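Side-chain contacts in SusD superfamily protein (Bacteroides thetaiotaomicron, PDB 3MCX), which is of unknown function but, as a zinc-binding SusD-family protein of the outer membrane, probably takes part in nutrient capture at the cell surface: residues A[37-42]-A[84-89]; A[190-195]-A[199-204]; A[43-48]-A[137-142]. All coordinates share one frame; numbering follows the deposited sequence.

Interaction 1: residues A[37-42]-A[84-89]; sequences GHSYYG and IVLPWN
S39 holds OG beside its own backbone N and trans to the carbonyl carbon (chi1 -48°), and L86 sets its CG in the same way (chi1 -79°), a pairing that brings the serine hydroxyl against the base of the leucine side chain. S39 OG rests 3.4 Å from L86 CB and 3.7 Å from L86 CD1, polar oxygen on aliphatic carbon, with no hydrogen bond joining the two segments. The same oxygen lies over the centre of the H38 ring, so the hydroxyl is held between imidazole and leucine. H38 itself only grazes the helix, NE2 being 4.4 Å from L86 CD1, while its ND1 is hydrogen-bonded to D43. On the other side of S39 the backbone does the touching: P87 CA sends its C-H toward S39 O at 3.4 Å, with an angle of 149° at the hydrogen. S39 O is buried here and has no hydrogen-bond partner in the model. P87 has no N-H to give to the preceding turn, and helix 81-106 is kinked there. S39 reaches it from the third position of a type II turn, G37 to Y40, where its phi is positive; G37 O receives Y40 N and G42 N from opposite faces of its plane. The arrangement is that of a type II beta turn between two helices, packed against a proline kink in a third.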
loop_
_atom_site.group_PDB
_atom_site.type_symbol
_atom_site.label_atom_id
_atom_site.label_comp_id
_atom_site.label_asym_id
_atom_site.label_seq_id
_atom_site.Cartn_x
_atom_site.Cartn_y
_atom_site.Cartn_z
ATOM N N GLY A 37 -12.389 -4.072 3.213
ATOM C CA GLY A 37 -12.921 -3.920 4.525
ATOM C C GLY A 37 -11.932 -3.567 5.629
ATOM O O GLY A 37 -10.711 -3.458 5.447
ATOM N N HIS A 38 -12.501 -3.334 6.795
ATOM C CA HIS A 38 -11.746 -3.102 7.985
ATOM C C HIS A 38 -10.739 -4.231 8.209
ATOM O O HIS A 38 -11.066 -5.405 8.030
ATOM C CB HIS A 38 -12.732 -2.909 9.139
ATOM C CG HIS A 38 -12.108 -2.751 10.491
ATOM N ND1 HIS A 38 -11.113 -1.827 10.754
ATOM C CD2 HIS A 38 -12.400 -3.351 11.667
ATOM C CE1 HIS A 38 -10.789 -1.906 12.038
ATOM N NE2 HIS A 38 -11.545 -2.829 12.609
ATOM N N SER A 39 -9.525 -3.818 8.579
ATOM C CA SER A 39 -8.404 -4.682 8.937
ATOM C C SER A 39 -7.635 -5.164 7.729
ATOM O O SER A 39 -6.581 -5.775 7.900
ATOM C CB SER A 39 -8.802 -5.853 9.851
ATOM O OG SER A 39 -9.614 -5.439 10.951
ATOM N N TYR A 40 -8.128 -4.896 6.524
ATOM C CA TYR A 40 -7.335 -5.104 5.329
ATOM C C TYR A 40 -7.041 -3.727 4.681
ATOM O O TYR A 40 -6.439 -2.897 5.324
ATOM C CB TYR A 40 -7.984 -6.120 4.385
ATOM C CG TYR A 40 -7.035 -6.781 3.362
ATOM C CD1 TYR A 40 -5.818 -6.198 2.999
ATOM C CD2 TYR A 40 -7.373 -7.995 2.764
ATOM C CE1 TYR A 40 -4.986 -6.777 2.079
ATOM C CE2 TYR A 40 -6.523 -8.579 1.815
ATOM C CZ TYR A 40 -5.344 -7.947 1.493
ATOM O OH TYR A 40 -4.510 -8.523 0.552
ATOM N N TYR A 41 -7.496 -3.480 3.452
ATOM C CA TYR A 41 -7.144 -2.219 2.801
ATOM C C TYR A 41 -7.999 -1.031 3.282
ATOM O O TYR A 41 -7.649 0.118 2.998
ATOM C CB TYR A 41 -7.254 -2.356 1.296
ATOM C CG TYR A 41 -6.089 -2.981 0.595
ATOM C CD1 TYR A 41 -4.860 -2.367 0.575
ATOM C CD2 TYR A 41 -6.234 -4.177 -0.075
ATOM C CE1 TYR A 41 -3.782 -2.907 -0.130
ATOM C CE2 TYR A 41 -5.161 -4.727 -0.775
ATOM C CZ TYR A 41 -3.941 -4.108 -0.797
ATOM O OH TYR A 41 -2.886 -4.657 -1.515
ATOM N N GLY A 42 -9.086 -1.271 4.005
ATOM C CA GLY A 42 -9.842 -0.173 4.604
ATOM C C GLY A 42 -8.990 0.748 5.458
ATOM O O GLY A 42 -9.263 1.949 5.551
ATOM N N ILE A 84 -2.604 -6.368 15.062
ATOM C CA ILE A 84 -1.866 -7.602 14.758
ATOM C C ILE A 84 -2.808 -8.762 14.475
ATOM O O ILE A 84 -2.747 -9.341 13.379
ATOM C CB ILE A 84 -0.892 -7.942 15.891
ATOM C CG1 ILE A 84 0.212 -6.878 16.041
ATOM C CG2 ILE A 84 -0.260 -9.339 15.711
ATOM C CD1 ILE A 84 1.151 -6.726 14.832
ATOM N N VAL A 85 -3.693 -9.086 15.402
ATOM C CA VAL A 85 -4.564 -10.243 15.211
ATOM C C VAL A 85 -5.495 -10.030 14.013
ATOM O O VAL A 85 -5.608 -10.877 13.136
ATOM C CB VAL A 85 -5.395 -10.539 16.470
ATOM C CG1 VAL A 85 -6.306 -11.749 16.280
ATOM C CG2 VAL A 85 -4.480 -10.814 17.678
ATOM N N LEU A 86 -6.196 -8.895 13.970
ATOM C CA LEU A 86 -7.154 -8.686 12.889
ATOM C C LEU A 86 -6.473 -8.584 11.509
ATOM O O LEU A 86 -6.943 -9.221 10.560
ATOM C CB LEU A 86 -8.029 -7.449 13.214
ATOM C CG LEU A 86 -9.146 -7.715 14.212
ATOM C CD1 LEU A 86 -9.820 -6.393 14.566
ATOM C CD2 LEU A 86 -10.180 -8.739 13.668
ATOM N N PRO A 87 -5.389 -7.799 11.367
ATOM C CA PRO A 87 -4.767 -7.749 10.037
ATOM C C PRO A 87 -4.222 -9.069 9.532
ATOM O O PRO A 87 -4.301 -9.332 8.343
ATOM C CB PRO A 87 -3.689 -6.663 10.191
ATOM C CG PRO A 87 -4.215 -5.785 11.338
ATOM C CD PRO A 87 -4.847 -6.762 12.269
ATOM N N TRP A 88 -3.709 -9.890 10.426
ATOM C CA TRP A 88 -3.260 -11.238 10.067
ATOM C C TRP A 88 -4.444 -12.105 9.646
ATOM O O TRP A 88 -4.455 -12.699 8.563
ATOM C CB TRP A 88 -2.568 -11.860 11.275
ATOM C CG TRP A 88 -2.103 -13.272 11.113
ATOM C CD1 TRP A 88 -2.828 -14.372 11.338
ATOM C CD2 TRP A 88 -0.766 -13.718 10.827
ATOM N NE1 TRP A 88 -2.053 -15.514 11.179
ATOM C CE2 TRP A 88 -0.783 -15.122 10.866
ATOM C CE3 TRP A 88 0.413 -13.062 10.503
ATOM C CZ2 TRP A 88 0.368 -15.901 10.615
ATOM C CZ3 TRP A 88 1.559 -13.826 10.259
ATOM C CH2 TRP A 88 1.529 -15.211 10.329
ATOM N N ASN A 89 -5.456 -12.192 10.508
ATOM C CA ASN A 89 -6.547 -13.126 10.299
ATOM C C ASN A 89 -7.366 -12.707 9.073
ATOM O O ASN A 89 -7.882 -13.543 8.349
ATOM C CB ASN A 89 -7.472 -13.212 11.513
ATOM C CG ASN A 89 -6.908 -14.055 12.643
ATOM O OD1 ASN A 89 -5.980 -14.840 12.448
ATOM N ND2 ASN A 89 -7.521 -13.948 13.803
#

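Interaction 2: residues A[190-195]-A[199-204]; sequences LRQETS and INYWAA
Three consecutive carbonyls of the loop, those of R191, Q192 and E193, each receive a donor from N200, Y201 or W202, the N-cap and first residues of helix 201-214. R191 O takes Y201 N at 2.9 Å in an almost linear bond (168°). Q192 O lies in the plane of the W202 indole, at its edge, and accepts from NE1 at 2.8 Å, though this bond is more bent. E193 O is gripped by N200 ND2 at 2.9 Å; the donor arrives from well above the carbonyl plane, while the oxygen stays close to the plane of the asparagine amide. N200 spends both ends of that amide: ND2 also bonds Y236, and OD1 accepts A203 N at 2.9 Å. With chi1 at 72°, its CG sits between backbone N and carbonyl carbon, which turns OD1 back over the first helical turn. Water 1 bridges the two backbones, accepting from R191 N and donating to I199 O. The amide of Q192 lies alongside Y201, OE1 over one ring face at 3.3 Å from CG, and its NE2 approaches W202 CZ2; the Y201 hydroxyl is satisfied by D227. Beneath this polar layer L190 CD1 presses on A204 CB at 3.4 Å, tighter than usual for carbons. Together these bonds make an asparagine N-cap, laced to the preceding loop, on a helix of the SusD-family region, probably TPR-like as in relatives.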
loop_
_atom_site.group_PDB
_atom_site.type_symbol
_atom_site.label_atom_id
_atom_site.label_comp_id
_atom_site.label_asym_id
_atom_site.label_seq_id
_atom_site.Cartn_x
_atom_site.Cartn_y
_atom_site.Cartn_z
ATOM N N LEU A 190 -6.457 -12.503 -17.466
ATOM C CA LEU A 190 -7.039 -11.218 -17.021
ATOM C C LEU A 190 -7.523 -10.392 -18.215
ATOM O O LEU A 190 -7.026 -10.532 -19.344
ATOM C CB LEU A 190 -5.995 -10.419 -16.260
ATOM C CG LEU A 190 -5.453 -11.044 -14.966
ATOM C CD1 LEU A 190 -4.262 -10.263 -14.432
ATOM C CD2 LEU A 190 -6.527 -11.071 -13.919
ATOM N N ARG A 191 -8.480 -9.511 -17.945
ATOM C CA ARG A 191 -8.963 -8.564 -18.940
ATOM C C ARG A 191 -7.844 -7.647 -19.398
ATOM O O ARG A 191 -7.003 -7.239 -18.578
ATOM C CB ARG A 191 -10.044 -7.662 -18.341
ATOM C CG ARG A 191 -11.315 -8.350 -17.961
ATOM C CD ARG A 191 -12.395 -7.312 -17.751
ATOM N NE ARG A 191 -13.529 -7.830 -16.994
ATOM C CZ ARG A 191 -14.535 -8.523 -17.512
ATOM N NH1 ARG A 191 -14.569 -8.813 -18.813
ATOM N NH2 ARG A 191 -15.510 -8.921 -16.706
ATOM N N GLN A 192 -7.866 -7.297 -20.681
ATOM C CA GLN A 192 -6.995 -6.248 -21.231
ATOM C C GLN A 192 -7.658 -4.864 -21.127
ATOM O O GLN A 192 -6.972 -3.842 -21.101
ATOM C CB GLN A 192 -6.651 -6.554 -22.683
ATOM C CG GLN A 192 -5.748 -7.800 -22.878
ATOM C CD GLN A 192 -4.299 -7.560 -22.497
ATOM O OE1 GLN A 192 -3.703 -8.301 -21.675
ATOM N NE2 GLN A 192 -3.727 -6.524 -23.055
ATOM N N GLU A 193 -8.987 -4.841 -21.073
ATOM C CA GLU A 193 -9.722 -3.577 -21.004
ATOM C C GLU A 193 -9.738 -3.021 -19.596
ATOM O O GLU A 193 -9.488 -3.740 -18.609
ATOM C CB GLU A 193 -11.162 -3.767 -21.484
ATOM C CG GLU A 193 -11.268 -4.164 -22.938
ATOM C CD GLU A 193 -10.563 -3.182 -23.928
ATOM O OE1 GLU A 193 -10.617 -1.943 -23.758
ATOM O OE2 GLU A 193 -9.933 -3.665 -24.893
ATOM N N THR A 194 -10.039 -1.734 -19.493
ATOM C CA THR A 194 -10.123 -1.126 -18.176
ATOM C C THR A 194 -11.244 -1.811 -17.394
ATOM O O THR A 194 -12.261 -2.248 -17.951
ATOM C CB THR A 194 -10.315 0.410 -18.190
ATOM O OG1 THR A 194 -11.668 0.706 -18.518
ATOM C CG2 THR A 194 -9.355 1.098 -19.168
ATOM N N SER A 195 -11.008 -1.945 -16.088
ATOM C CA SER A 195 -11.900 -2.747 -15.258
ATOM C C SER A 195 -12.076 -2.100 -13.880
ATOM O O SER A 195 -11.449 -2.462 -12.925
ATOM C CB SER A 195 -11.378 -4.185 -15.136
ATOM O OG SER A 195 -12.461 -5.060 -14.862
ATOM N N ILE A 199 -9.303 -6.370 -10.803
ATOM C CA ILE A 199 -7.947 -6.505 -11.309
ATOM C C ILE A 199 -7.924 -6.908 -12.769
ATOM O O ILE A 199 -8.539 -7.908 -13.141
ATOM C CB ILE A 199 -7.179 -7.568 -10.492
ATOM C CG1 ILE A 199 -7.013 -7.067 -9.063
ATOM C CG2 ILE A 199 -5.828 -7.871 -11.126
ATOM C CD1 ILE A 199 -6.663 -8.173 -8.063
ATOM N N ASN A 200 -7.235 -6.116 -13.605
ATOM C CA ASN A 200 -6.961 -6.463 -14.991
ATOM C C ASN A 200 -5.455 -6.678 -15.222
ATOM O O ASN A 200 -4.662 -6.633 -14.275
ATOM C CB ASN A 200 -7.559 -5.418 -15.942
ATOM C CG ASN A 200 -6.810 -4.084 -15.928
ATOM O OD1 ASN A 200 -5.826 -3.915 -15.197
ATOM N ND2 ASN A 200 -7.300 -3.122 -16.732
ATOM N N TYR A 201 -5.081 -6.922 -16.480
ATOM C CA TYR A 201 -3.694 -7.216 -16.832
ATOM C C TYR A 201 -2.763 -6.080 -16.389
ATOM O O TYR A 201 -1.670 -6.337 -15.868
ATOM C CB TYR A 201 -3.588 -7.487 -18.353
ATOM C CG TYR A 201 -2.179 -7.651 -18.853
ATOM C CD1 TYR A 201 -1.432 -6.560 -19.269
ATOM C CD2 TYR A 201 -1.586 -8.918 -18.898
ATOM C CE1 TYR A 201 -0.126 -6.734 -19.733
ATOM C CE2 TYR A 201 -0.302 -9.095 -19.365
ATOM C CZ TYR A 201 0.417 -8.008 -19.770
ATOM O OH TYR A 201 1.686 -8.212 -20.210
ATOM N N TRP A 202 -3.197 -4.850 -16.646
ATOM C CA TRP A 202 -2.387 -3.658 -16.354
ATOM C C TRP A 202 -2.147 -3.516 -14.860
ATOM O O TRP A 202 -1.019 -3.225 -14.446
ATOM C CB TRP A 202 -3.020 -2.405 -16.993
ATOM C CG TRP A 202 -3.317 -2.674 -18.422
ATOM C CD1 TRP A 202 -4.546 -2.865 -18.986
ATOM C CD2 TRP A 202 -2.357 -2.934 -19.451
ATOM N NE1 TRP A 202 -4.409 -3.173 -20.299
ATOM C CE2 TRP A 202 -3.077 -3.256 -20.614
ATOM C CE3 TRP A 202 -0.958 -2.925 -19.504
ATOM C CZ2 TRP A 202 -2.452 -3.558 -21.831
ATOM C CZ3 TRP A 202 -0.339 -3.210 -20.700
ATOM C CH2 TRP A 202 -1.083 -3.545 -21.849
ATOM N N ALA A 203 -3.185 -3.731 -14.054
ATOM C CA ALA A 203 -3.055 -3.706 -12.605
ATOM C C ALA A 203 -2.064 -4.773 -12.126
ATOM O O ALA A 203 -1.247 -4.541 -11.236
ATOM C CB ALA A 203 -4.415 -3.951 -11.939
ATOM N N ALA A 204 -2.199 -5.974 -12.667
ATOM C CA ALA A 204 -1.330 -7.068 -12.261
ATOM C C ALA A 204 0.151 -6.828 -12.610
ATOM O O ALA A 204 1.033 -7.091 -11.793
ATOM C CB ALA A 204 -1.826 -8.429 -12.840
HETATM O O HOH W 1 -9.596 -9.398 -15.264
#

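Interaction 3: residues A[43-48]-A[137-142]; sequences DNYWYY and TRLFGM
L139 pushes its branched end between Y45 and Y48, two rings that stand one turn apart on helix 44-51, and this wedge is the tight part of the contact. CG sits over one face of the Y48 ring, 4.0 Å from the centroid and 18° off the normal, a CH-pi contact displaced toward the rim. CD1 packs on Y48 CD2 at 3.6 Å and also brushes the Y45 ring; CD2 comes to 3.6 Å from Y45 CE2, approaching that ring obliquely. L139 has a chi1 of -99°, away from the staggered positions, consistent with a tight fit in the notch. Y48 has CG anti to its backbone N (chi1 179°), which lays the ring along L139, the two side chains sliding past each other in opposite directions.

Toward its margins the packing slackens. At one, the Y45 hydroxyl comes to the edge of the F140 ring, but at 4.1 Å from CE2 this is light contact; the group is held instead by a hydrogen bond to P87 O. With an alanine in place of Y45, L139 CD2 would probably face a gap and P87 O would be left without its hydroxyl mate. At the other margin water takes over from carbon: water 2 lies in the plane of the Y48 ring at its edge, 2.6 Å from Y48 OH, and is hydrogen-bonded to R138 O at 2.8 Å. All four touching residues are nevertheless buried, and L459 adds a further cover to L139 and Y48. A leucine from the last turn of helix 115-140, set in a notch between aromatic residues of helix 44-51, is plain helix-to-helix core packing in this largely helical SusD-family fold.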
loop_
_atom_site.group_PDB
_atom_site.type_symbol
_atom_site.label_atom_id
_atom_site.label_comp_id
_atom_site.label_asym_id
_atom_site.label_seq_id
_atom_site.Cartn_x
_atom_site.Cartn_y
_atom_site.Cartn_z
ATOM N N ASP A 43 -8.000 0.177 6.148
ATOM C CA ASP A 43 -7.265 0.901 7.203
ATOM C C ASP A 43 -5.858 0.372 7.412
ATOM O O ASP A 43 -4.917 1.010 6.928
ATOM C CB ASP A 43 -8.108 1.027 8.485
ATOM C CG ASP A 43 -8.963 -0.196 8.722
ATOM O OD1 ASP A 43 -8.417 -1.296 8.615
ATOM O OD2 ASP A 43 -10.160 -0.045 9.050
ATOM N N ASN A 44 -5.680 -0.749 8.108
ATOM C CA ASN A 44 -4.334 -1.127 8.524
ATOM C C ASN A 44 -3.328 -1.229 7.371
ATOM O O ASN A 44 -2.227 -0.673 7.483
ATOM C CB ASN A 44 -4.365 -2.415 9.332
ATOM C CG ASN A 44 -5.136 -2.246 10.607
ATOM O OD1 ASN A 44 -6.369 -2.186 10.593
ATOM N ND2 ASN A 44 -4.413 -2.187 11.757
ATOM N N TYR A 45 -3.696 -1.879 6.268
ATOM C CA TYR A 45 -2.750 -2.043 5.154
ATOM C C TYR A 45 -2.648 -0.779 4.269
ATOM O O TYR A 45 -1.807 -0.715 3.357
ATOM C CB TYR A 45 -3.061 -3.280 4.332
ATOM C CG TYR A 45 -2.781 -4.582 5.063
ATOM C CD1 TYR A 45 -3.702 -5.127 5.943
ATOM C CD2 TYR A 45 -1.595 -5.260 4.859
ATOM C CE1 TYR A 45 -3.450 -6.327 6.592
ATOM C CE2 TYR A 45 -1.345 -6.470 5.512
ATOM C CZ TYR A 45 -2.274 -6.985 6.356
ATOM O OH TYR A 45 -2.040 -8.184 6.992
ATOM N N TRP A 46 -3.546 0.172 4.500
ATOM C CA TRP A 46 -3.512 1.452 3.801
ATOM C C TRP A 46 -2.487 2.351 4.473
ATOM O O TRP A 46 -1.539 2.819 3.827
ATOM C CB TRP A 46 -4.922 2.047 3.770
ATOM C CG TRP A 46 -5.110 3.229 2.876
ATOM C CD1 TRP A 46 -4.160 4.075 2.403
ATOM C CD2 TRP A 46 -6.378 3.717 2.408
ATOM N NE1 TRP A 46 -4.779 5.066 1.626
ATOM C CE2 TRP A 46 -6.136 4.860 1.639
ATOM C CE3 TRP A 46 -7.714 3.289 2.572
ATOM C CZ2 TRP A 46 -7.169 5.576 1.013
ATOM C CZ3 TRP A 46 -8.736 4.005 1.952
ATOM C CH2 TRP A 46 -8.461 5.134 1.192
ATOM N N TYR A 47 -2.637 2.589 5.766
ATOM C CA TYR A 47 -1.786 3.579 6.421
ATOM C C TYR A 47 -0.523 3.049 7.069
ATOM O O TYR A 47 0.359 3.834 7.442
ATOM C CB TYR A 47 -2.585 4.475 7.373
ATOM C CG TYR A 47 -3.354 3.777 8.471
ATOM C CD1 TYR A 47 -2.706 2.997 9.437
ATOM C CD2 TYR A 47 -4.707 3.982 8.637
ATOM C CE1 TYR A 47 -3.429 2.371 10.484
ATOM C CE2 TYR A 47 -5.429 3.393 9.650
ATOM C CZ TYR A 47 -4.783 2.578 10.572
ATOM O OH TYR A 47 -5.510 1.979 11.597
ATOM N N TYR A 48 -0.357 1.713 7.182
ATOM C CA TYR A 48 0.879 1.151 7.751
ATOM C C TYR A 48 2.134 1.685 7.081
ATOM O O TYR A 48 3.040 2.172 7.774
ATOM C CB TYR A 48 0.840 -0.373 7.701
ATOM C CG TYR A 48 2.083 -1.066 8.236
ATOM C CD1 TYR A 48 2.302 -1.212 9.585
ATOM C CD2 TYR A 48 3.065 -1.558 7.367
ATOM C CE1 TYR A 48 3.426 -1.865 10.069
ATOM C CE2 TYR A 48 4.201 -2.198 7.845
ATOM C CZ TYR A 48 4.369 -2.333 9.199
ATOM O OH TYR A 48 5.476 -2.964 9.701
ATOM N N THR A 137 3.657 -10.810 4.053
ATOM C CA THR A 137 5.075 -11.027 4.095
ATOM C C THR A 137 5.795 -9.714 4.430
ATOM O O THR A 137 6.787 -9.711 5.158
ATOM C CB THR A 137 5.591 -11.647 2.773
ATOM O OG1 THR A 137 4.913 -12.882 2.539
ATOM C CG2 THR A 137 7.094 -11.876 2.822
ATOM N N ARG A 138 5.325 -8.611 3.877
ATOM C CA ARG A 138 6.023 -7.359 4.066
ATOM C C ARG A 138 5.726 -6.750 5.438
ATOM O O ARG A 138 6.561 -5.997 5.917
ATOM C CB ARG A 138 5.736 -6.406 2.893
ATOM C CG ARG A 138 4.385 -5.858 2.870
ATOM C CD ARG A 138 3.984 -5.349 1.462
ATOM N NE ARG A 138 4.915 -4.497 0.743
ATOM C CZ ARG A 138 4.581 -3.409 0.003
ATOM N NH1 ARG A 138 3.341 -2.941 -0.036
ATOM N NH2 ARG A 138 5.485 -2.806 -0.721
ATOM N N LEU A 139 4.615 -7.127 6.095
ATOM C CA LEU A 139 4.351 -6.686 7.474
ATOM C C LEU A 139 5.083 -7.541 8.484
ATOM O O LEU A 139 5.626 -7.008 9.455
ATOM C CB LEU A 139 2.846 -6.742 7.797
ATOM C CG LEU A 139 2.146 -5.392 7.682
ATOM C CD1 LEU A 139 2.134 -4.834 6.237
ATOM C CD2 LEU A 139 0.728 -5.496 8.282
ATOM N N PHE A 140 5.071 -8.865 8.295
ATOM C CA PHE A 140 5.470 -9.791 9.334
ATOM C C PHE A 140 6.851 -10.416 9.122
ATOM O O PHE A 140 7.293 -11.256 9.917
ATOM C CB PHE A 140 4.378 -10.875 9.484
ATOM C CG PHE A 140 3.077 -10.316 10.022
ATOM C CD1 PHE A 140 2.938 -10.105 11.378
ATOM C CD2 PHE A 140 2.035 -9.963 9.168
ATOM C CE1 PHE A 140 1.756 -9.561 11.917
ATOM C CE2 PHE A 140 0.843 -9.410 9.685
ATOM C CZ PHE A 140 0.734 -9.208 11.063
ATOM N N GLY A 141 7.542 -9.981 8.045
ATOM C CA GLY A 141 8.870 -10.495 7.673
ATOM C C GLY A 141 9.820 -9.339 7.445
ATOM O O GLY A 141 9.423 -8.260 7.000
HETATM N N MSE A 142 11.094 -9.566 7.747
HETATM C CA MSE A 142 12.120 -8.564 7.453
HETATM C C MSE A 142 12.222 -8.375 5.935
HETATM O O MSE A 142 11.928 -9.285 5.168
HETATM C CB MSE A 142 13.474 -9.005 8.015
HETATM C CG MSE A 142 13.518 -9.072 9.536
HETATM SE SE MSE A 142 13.250 -7.416 10.471
HETATM C CE MSE A 142 14.862 -6.434 9.964
HETATM O O HOH W 2 7.080 -4.267 8.045
#

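Overall arrangement
From the N terminus, 37-42 leaves helix 21-36 and runs straight into 43-48 at the start of helix 44-51. Interaction 1 closes the first loop when the chain returns at 84-89 in helix 81-106; interaction 3 closes a longer one at 137-142, the end of helix 115-140. Their segments alternate, so the two contacts cross, and they touch: two hydrogen bonds link the turn and helix 81-106 to the start of helix 44-51, and interaction 3 adds helix 115-140. Interaction 2 follows in series, a short local closure that ties the loop after helix 172-186 to the first turn of helix 201-214. Its centre lies about 25 Å from the centres of both others, without touching them.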